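Long-range contacts in adhesion and penetration protein autotransporter (Haemophilus influenzae, PDB 3SYJ), which promotes bacterial adherence to and invasion of host cells, self-associates between bacteria to drive aggregation, and is probably a serine protease: residues K45-D50 and F223-E228; E64-V69 and H122-E127. All coordinates share one frame; numbering follows the deposited sequence.

Interaction 1. Residues K45-D50 and F223-E228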
loop_
_atom_site.group_PDB
_atom_site.type_symbol
_atom_site.label_atom_id
_atom_site.label_comp_id
_atom_site.label_asym_id
_atom_site.label_seq_id
_atom_site.Cartn_x
_atom_site.Cartn_y
_atom_site.Cartn_z
ATOM N N LYS A 45 -48.840 -17.283 15.108
ATOM C CA LYS A 45 -49.248 -16.552 16.299
ATOM C C LYS A 45 -48.626 -17.067 17.609
ATOM O O LYS A 45 -48.996 -16.621 18.694
ATOM C CB LYS A 45 -50.771 -16.511 16.388
ATOM C CG LYS A 45 -51.377 -15.758 15.231
ATOM C CD LYS A 45 -52.876 -15.981 15.107
ATOM C CE LYS A 45 -53.463 -15.032 14.060
ATOM N NZ LYS A 45 -54.915 -15.249 13.805
ATOM N N ALA A 46 -47.668 -17.986 17.503
ATOM C CA ALA A 46 -46.916 -18.436 18.666
ATOM C C ALA A 46 -45.600 -19.010 18.202
ATOM O O ALA A 46 -45.515 -19.540 17.096
ATOM C CB ALA A 46 -47.701 -19.477 19.446
ATOM N N PRO A 47 -44.555 -18.889 19.035
ATOM C CA PRO A 47 -43.294 -19.571 18.738
ATOM C C PRO A 47 -43.519 -21.070 18.897
ATOM O O PRO A 47 -44.251 -21.468 19.809
ATOM C CB PRO A 47 -42.354 -19.060 19.837
ATOM C CG PRO A 47 -43.027 -17.833 20.394
ATOM C CD PRO A 47 -44.479 -18.104 20.278
ATOM N N MET A 48 -42.935 -21.880 18.017
ATOM C CA MET A 48 -43.114 -23.335 18.070
ATOM C C MET A 48 -42.875 -23.903 19.471
ATOM O O MET A 48 -41.848 -23.634 20.094
ATOM C CB MET A 48 -42.174 -24.034 17.084
ATOM C CG MET A 48 -42.263 -25.549 17.117
ATOM S SD MET A 48 -43.833 -26.217 16.492
ATOM C CE MET A 48 -43.494 -27.974 16.573
ATOM N N ILE A 49 -43.824 -24.705 19.943
ATOM C CA ILE A 49 -43.767 -25.330 21.260
ATOM C C ILE A 49 -42.479 -26.153 21.461
ATOM O O ILE A 49 -41.903 -26.671 20.510
ATOM C CB ILE A 49 -45.017 -26.232 21.455
ATOM C CG1 ILE A 49 -45.179 -26.674 22.906
ATOM C CG2 ILE A 49 -44.972 -27.439 20.523
ATOM C CD1 ILE A 49 -46.459 -27.449 23.157
ATOM N N ASP A 50 -42.020 -26.264 22.701
ATOM C CA ASP A 50 -40.876 -27.110 23.006
ATOM C C ASP A 50 -41.448 -28.433 23.478
ATOM O O ASP A 50 -41.961 -28.523 24.593
ATOM C CB ASP A 50 -40.030 -26.470 24.107
ATOM C CG ASP A 50 -38.730 -27.234 24.394
ATOM O OD1 ASP A 50 -38.645 -28.455 24.134
ATOM O OD2 ASP A 50 -37.784 -26.598 24.908
ATOM N N PHE A 223 -51.759 -29.190 24.246
ATOM C CA PHE A 223 -51.226 -27.922 24.732
ATOM C C PHE A 223 -51.942 -26.744 24.104
ATOM O O PHE A 223 -52.364 -26.807 22.953
ATOM C CB PHE A 223 -49.736 -27.812 24.397
ATOM C CG PHE A 223 -48.908 -28.936 24.934
ATOM C CD1 PHE A 223 -48.277 -28.821 26.162
ATOM C CD2 PHE A 223 -48.758 -30.109 24.211
ATOM C CE1 PHE A 223 -47.507 -29.862 26.668
ATOM C CE2 PHE A 223 -47.988 -31.152 24.704
ATOM C CZ PHE A 223 -47.360 -31.025 25.940
ATOM N N ILE A 224 -52.066 -25.655 24.855
ATOM C CA ILE A 224 -52.700 -24.460 24.326
ATOM C C ILE A 224 -51.808 -23.245 24.544
ATOM O O ILE A 224 -51.131 -23.132 25.572
ATOM C CB ILE A 224 -54.120 -24.249 24.921
ATOM C CG1 ILE A 224 -54.935 -23.263 24.068
ATOM C CG2 ILE A 224 -54.051 -23.834 26.397
ATOM C CD1 ILE A 224 -56.399 -23.183 24.453
ATOM N N TYR A 225 -51.776 -22.351 23.562
ATOM C CA TYR A 225 -50.965 -21.153 23.694
ATOM C C TYR A 225 -51.765 -19.998 24.287
ATOM O O TYR A 225 -52.764 -19.566 23.710
ATOM C CB TYR A 225 -50.384 -20.730 22.348
ATOM C CG TYR A 225 -49.338 -19.629 22.471
ATOM C CD1 TYR A 225 -48.086 -19.902 22.999
ATOM C CD2 TYR A 225 -49.608 -18.328 22.068
ATOM C CE1 TYR A 225 -47.122 -18.920 23.115
ATOM C CE2 TYR A 225 -48.652 -17.331 22.181
ATOM C CZ TYR A 225 -47.406 -17.636 22.709
ATOM O OH TYR A 225 -46.434 -16.675 22.829
ATOM N N ASP A 226 -51.315 -19.512 25.444
ATOM C CA ASP A 226 -51.859 -18.303 26.054
ATOM C C ASP A 226 -51.108 -17.093 25.499
ATOM O O ASP A 226 -49.937 -16.894 25.802
ATOM C CB ASP A 226 -51.707 -18.370 27.577
ATOM C CG ASP A 226 -52.430 -17.241 28.295
ATOM O OD1 ASP A 226 -52.380 -16.087 27.819
ATOM O OD2 ASP A 226 -53.047 -17.508 29.346
ATOM N N ALA A 227 -51.782 -16.293 24.680
ATOM C CA ALA A 227 -51.138 -15.177 23.986
ATOM C C ALA A 227 -50.895 -13.979 24.902
ATOM O O ALA A 227 -49.994 -13.174 24.665
ATOM C CB ALA A 227 -51.964 -14.755 22.780
ATOM N N GLU A 228 -51.710 -13.854 25.942
ATOM C CA GLU A 228 -51.530 -12.777 26.902
ATOM C C GLU A 228 -50.258 -13.030 27.718
ATOM O O GLU A 228 -49.404 -12.150 27.833
ATOM C CB GLU A 228 -52.781 -12.653 27.773
ATOM C CG GLU A 228 -54.060 -12.905 26.967
ATOM C CD GLU A 228 -55.334 -12.443 27.662
ATOM O OE1 GLU A 228 -55.502 -12.722 28.870
ATOM O OE2 GLU A 228 -56.178 -11.805 26.990
#
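Phe223 meets Ile49 through one methyl group. Ile49 CD1 stands over one face of the Phe223 ring, 3.8 Å from the ring centroid. It sits off centre, toward the root of the side chain, and is 3.4 Å from Phe223 CG. This is a CH-pi contact. The isoleucine reaches it because its CG1 branch is extended, with CG1 anti to the backbone N (chi1 -168°) and CD1 continuing the line. The two side chains cross at about a right angle.

Ile224 points away from the loop, as expected for the middle residue of three on a beta strand. Tyr225 faces the loop again and carries the larger share of the contact. Ala46 CB lies 3.3 Å from the centroid of the Tyr225 ring, 8° off the ring normal. The methyl therefore sits squarely over the centre of the face. Pro47 CD approaches the phenol end obliquely and is 3.5 Å from Tyr225 OH. The carbonyl oxygen of Lys45 comes 3.6 Å from Tyr225 CE2, also obliquely. The contact is mostly apolar and aromatic packing, with one backbone carbonyl oxygen beside the phenol ring.

The setting is the protease domain of the passenger, of the peptidase S6 family and the PA clan. Residues 45-50 lie in the loop between strands 38-42 and 61-64. Pro47 O is hydrogen-bonded to Trp232 NE1, and the Trp232 ring packs edge-to-face with Tyr225. Strand 221-226 runs antiparallel between strands 151-155 and 231-238, and both flanking strands add side chains to the contact: Val152 touches Ile49 and Phe223, while Trp232 touches Ala46 and Ile49.

Interaction 2. Residues E64-V69 and H122-E127; sequences ENQYIV and HKFVTE
Asn65 and Gln66 pack against Phe124 and Val125 at the tip of a beta hairpin. Residues 64-67 form a type I beta turn linking antiparallel strands 61-64 and 67-69 of the S6 protease domain. Residues 122-127 are an irregular stretch running past that tip.

The turn begins with Glu64. Its carboxylate folds back on the next residue, and Asn65 N donates to Glu64 OE2 at 2.7 Å, from above the carboxylate plane. The bond is fairly straight and ties down the start of the turn.

Asn65 makes the single hydrogen bond between the segments through its backbone carbonyl. Val125 N donates to Asn65 O at 2.8 Å, with an angle of 168° at the hydrogen. Phe124 CA lies 3.6 Å from the same Asn65 O in a CA-H...O contact. Val125 CB and CG2 also lie against Asn65 O, each at 3.6 Å. Asn65 CB lies obliquely to the Phe124 ring, 4.3 Å from Phe124 CD1. Phe124 also touches Ala382 and Ile407, and Ile407 touches Asn65 as well. Phe124 O is bonded to Ser405 OG, and Lys123 NZ reaches Asp402 and the backbone oxygen of Arg403. The stretch beside the turn is therefore held against the beta-helix as well.

Gln66 follows. Its CG lies between the backbone N and the carbonyl carbon (chi1 59°), and the chain runs extended from there to the ring edge of Phe124. Amide and ring planes stand 84° apart. Gln66 CD lies in the ring plane, 3.8 Å from Phe124 CE1.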
loop_
_atom_site.group_PDB
_atom_site.type_symbol
_atom_site.label_atom_id
_atom_site.label_comp_id
_atom_site.label_asym_id
_atom_site.label_seq_id
_atom_site.Cartn_x
_atom_site.Cartn_y
_atom_site.Cartn_z
ATOM N N GLU A 64 -43.931 -30.712 36.623
ATOM C CA GLU A 64 -43.074 -30.179 37.676
ATOM C C GLU A 64 -41.745 -30.906 37.575
ATOM O O GLU A 64 -41.591 -31.790 36.731
ATOM C CB GLU A 64 -43.699 -30.385 39.053
ATOM C CG GLU A 64 -43.837 -29.092 39.874
ATOM C CD GLU A 64 -42.508 -28.375 40.118
ATOM O OE1 GLU A 64 -42.453 -27.141 39.913
ATOM O OE2 GLU A 64 -41.523 -29.043 40.508
ATOM N N ASN A 65 -40.787 -30.548 38.426
ATOM C CA ASN A 65 -39.460 -31.148 38.368
ATOM C C ASN A 65 -39.471 -32.670 38.526
ATOM O O ASN A 65 -38.678 -33.372 37.894
ATOM C CB ASN A 65 -38.525 -30.491 39.389
ATOM C CG ASN A 65 -38.281 -29.022 39.094
ATOM O OD1 ASN A 65 -38.266 -28.187 40.006
ATOM N ND2 ASN A 65 -38.092 -28.694 37.814
ATOM N N GLN A 66 -40.364 -33.187 39.365
ATOM C CA GLN A 66 -40.476 -34.637 39.529
ATOM C C GLN A 66 -41.910 -35.148 39.387
ATOM O O GLN A 66 -42.268 -36.156 39.984
ATOM C CB GLN A 66 -39.866 -35.104 40.865
ATOM C CG GLN A 66 -40.493 -34.493 42.126
ATOM C CD GLN A 66 -39.957 -35.106 43.436
ATOM O OE1 GLN A 66 -39.388 -36.203 43.442
ATOM N NE2 GLN A 66 -40.151 -34.393 44.548
ATOM N N TYR A 67 -42.730 -34.455 38.599
ATOM C CA TYR A 67 -44.112 -34.893 38.383
ATOM C C TYR A 67 -44.534 -34.891 36.910
ATOM O O TYR A 67 -44.174 -33.999 36.143
ATOM C CB TYR A 67 -45.095 -34.053 39.199
ATOM C CG TYR A 67 -44.917 -34.175 40.688
ATOM C CD1 TYR A 67 -45.642 -35.105 41.418
ATOM C CD2 TYR A 67 -44.025 -33.354 41.366
ATOM C CE1 TYR A 67 -45.483 -35.216 42.780
ATOM C CE2 TYR A 67 -43.856 -33.456 42.731
ATOM C CZ TYR A 67 -44.586 -34.388 43.433
ATOM O OH TYR A 67 -44.423 -34.497 44.793
ATOM N N ILE A 68 -45.303 -35.904 36.528
ATOM C CA ILE A 68 -45.871 -35.971 35.190
ATOM C C ILE A 68 -47.379 -36.076 35.293
ATOM O O ILE A 68 -47.934 -36.202 36.391
ATOM C CB ILE A 68 -45.337 -37.175 34.400
ATOM C CG1 ILE A 68 -45.545 -38.471 35.191
ATOM C CG2 ILE A 68 -43.870 -36.968 34.059
ATOM C CD1 ILE A 68 -45.191 -39.721 34.416
ATOM N N VAL A 69 -48.044 -36.011 34.145
ATOM C CA VAL A 69 -49.498 -36.139 34.088
ATOM C C VAL A 69 -49.874 -37.094 32.963
ATOM O O VAL A 69 -49.226 -37.115 31.916
ATOM C CB VAL A 69 -50.183 -34.777 33.888
ATOM C CG1 VAL A 69 -50.006 -34.284 32.458
ATOM C CG2 VAL A 69 -51.651 -34.872 34.233
ATOM N N HIS A 122 -38.718 -40.612 40.613
ATOM C CA HIS A 122 -37.747 -40.816 41.678
ATOM C C HIS A 122 -36.605 -39.798 41.654
ATOM O O HIS A 122 -35.897 -39.646 42.649
ATOM C CB HIS A 122 -37.234 -42.268 41.712
ATOM C CG HIS A 122 -36.127 -42.562 40.745
ATOM N ND1 HIS A 122 -36.239 -42.339 39.389
ATOM C CD2 HIS A 122 -34.897 -43.098 40.938
ATOM C CE1 HIS A 122 -35.120 -42.707 38.792
ATOM N NE2 HIS A 122 -34.288 -43.168 39.709
ATOM N N LYS A 123 -36.450 -39.088 40.536
ATOM C CA LYS A 123 -35.415 -38.060 40.412
ATOM C C LYS A 123 -35.956 -36.772 39.803
ATOM O O LYS A 123 -36.911 -36.810 39.028
ATOM C CB LYS A 123 -34.272 -38.563 39.538
ATOM C CG LYS A 123 -33.440 -39.675 40.151
ATOM C CD LYS A 123 -32.523 -39.168 41.242
ATOM C CE LYS A 123 -31.642 -40.299 41.760
ATOM N NZ LYS A 123 -30.636 -39.824 42.759
ATOM N N PHE A 124 -35.345 -35.635 40.145
ATOM C CA PHE A 124 -35.635 -34.377 39.450
ATOM C C PHE A 124 -35.226 -34.538 37.992
ATOM O O PHE A 124 -34.140 -35.039 37.710
ATOM C CB PHE A 124 -34.851 -33.203 40.035
ATOM C CG PHE A 124 -35.310 -32.762 41.397
ATOM C CD1 PHE A 124 -36.451 -33.288 41.970
ATOM C CD2 PHE A 124 -34.601 -31.786 42.093
ATOM C CE1 PHE A 124 -36.867 -32.862 43.227
ATOM C CE2 PHE A 124 -35.018 -31.354 43.346
ATOM C CZ PHE A 124 -36.149 -31.893 43.914
ATOM N N VAL A 125 -36.085 -34.111 37.066
ATOM C CA VAL A 125 -35.760 -34.200 35.646
ATOM C C VAL A 125 -34.894 -33.021 35.217
ATOM O O VAL A 125 -35.247 -31.872 35.453
ATOM C CB VAL A 125 -37.033 -34.258 34.766
ATOM C CG1 VAL A 125 -36.660 -34.173 33.277
ATOM C CG2 VAL A 125 -37.845 -35.518 35.072
ATOM N N THR A 126 -33.765 -33.312 34.582
ATOM C CA THR A 126 -32.794 -32.277 34.234
ATOM C C THR A 126 -32.836 -31.869 32.757
ATOM O O THR A 126 -32.387 -30.784 32.397
ATOM C CB THR A 126 -31.365 -32.758 34.534
ATOM O OG1 THR A 126 -31.137 -34.003 33.858
ATOM C CG2 THR A 126 -31.153 -32.940 36.053
ATOM N N GLU A 127 -33.362 -32.742 31.901
ATOM C CA GLU A 127 -33.254 -32.559 30.450
ATOM C C GLU A 127 -34.165 -31.472 29.887
ATOM O O GLU A 127 -33.926 -30.964 28.795
ATOM C CB GLU A 127 -33.513 -33.883 29.716
ATOM C CG GLU A 127 -32.400 -34.930 29.833
ATOM C CD GLU A 127 -32.407 -35.671 31.162
ATOM O OE1 GLU A 127 -33.361 -35.477 31.942
ATOM O OE2 GLU A 127 -31.450 -36.447 31.426
#

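How the interactions relate
From the N terminus the chain first passes residues 45-50, then the hairpin tip at 64-69. It returns to that tip at 122-127, where interaction 2 closes the shorter loop. Much later it reaches strand 221-226, where interaction 1 closes the longer one. The shorter loop lies wholly within the longer, so the two nest and do not cross. Their centres are 22 Å apart and their nearest atoms about 7 Å apart, without touching. Both belong to the protease domain. Interaction 1 fastens an N-terminal loop to the antiparallel sheet that holds strand 221-226. Interaction 2 joins a hairpin to an irregular stretch that also contacts the beta-helix.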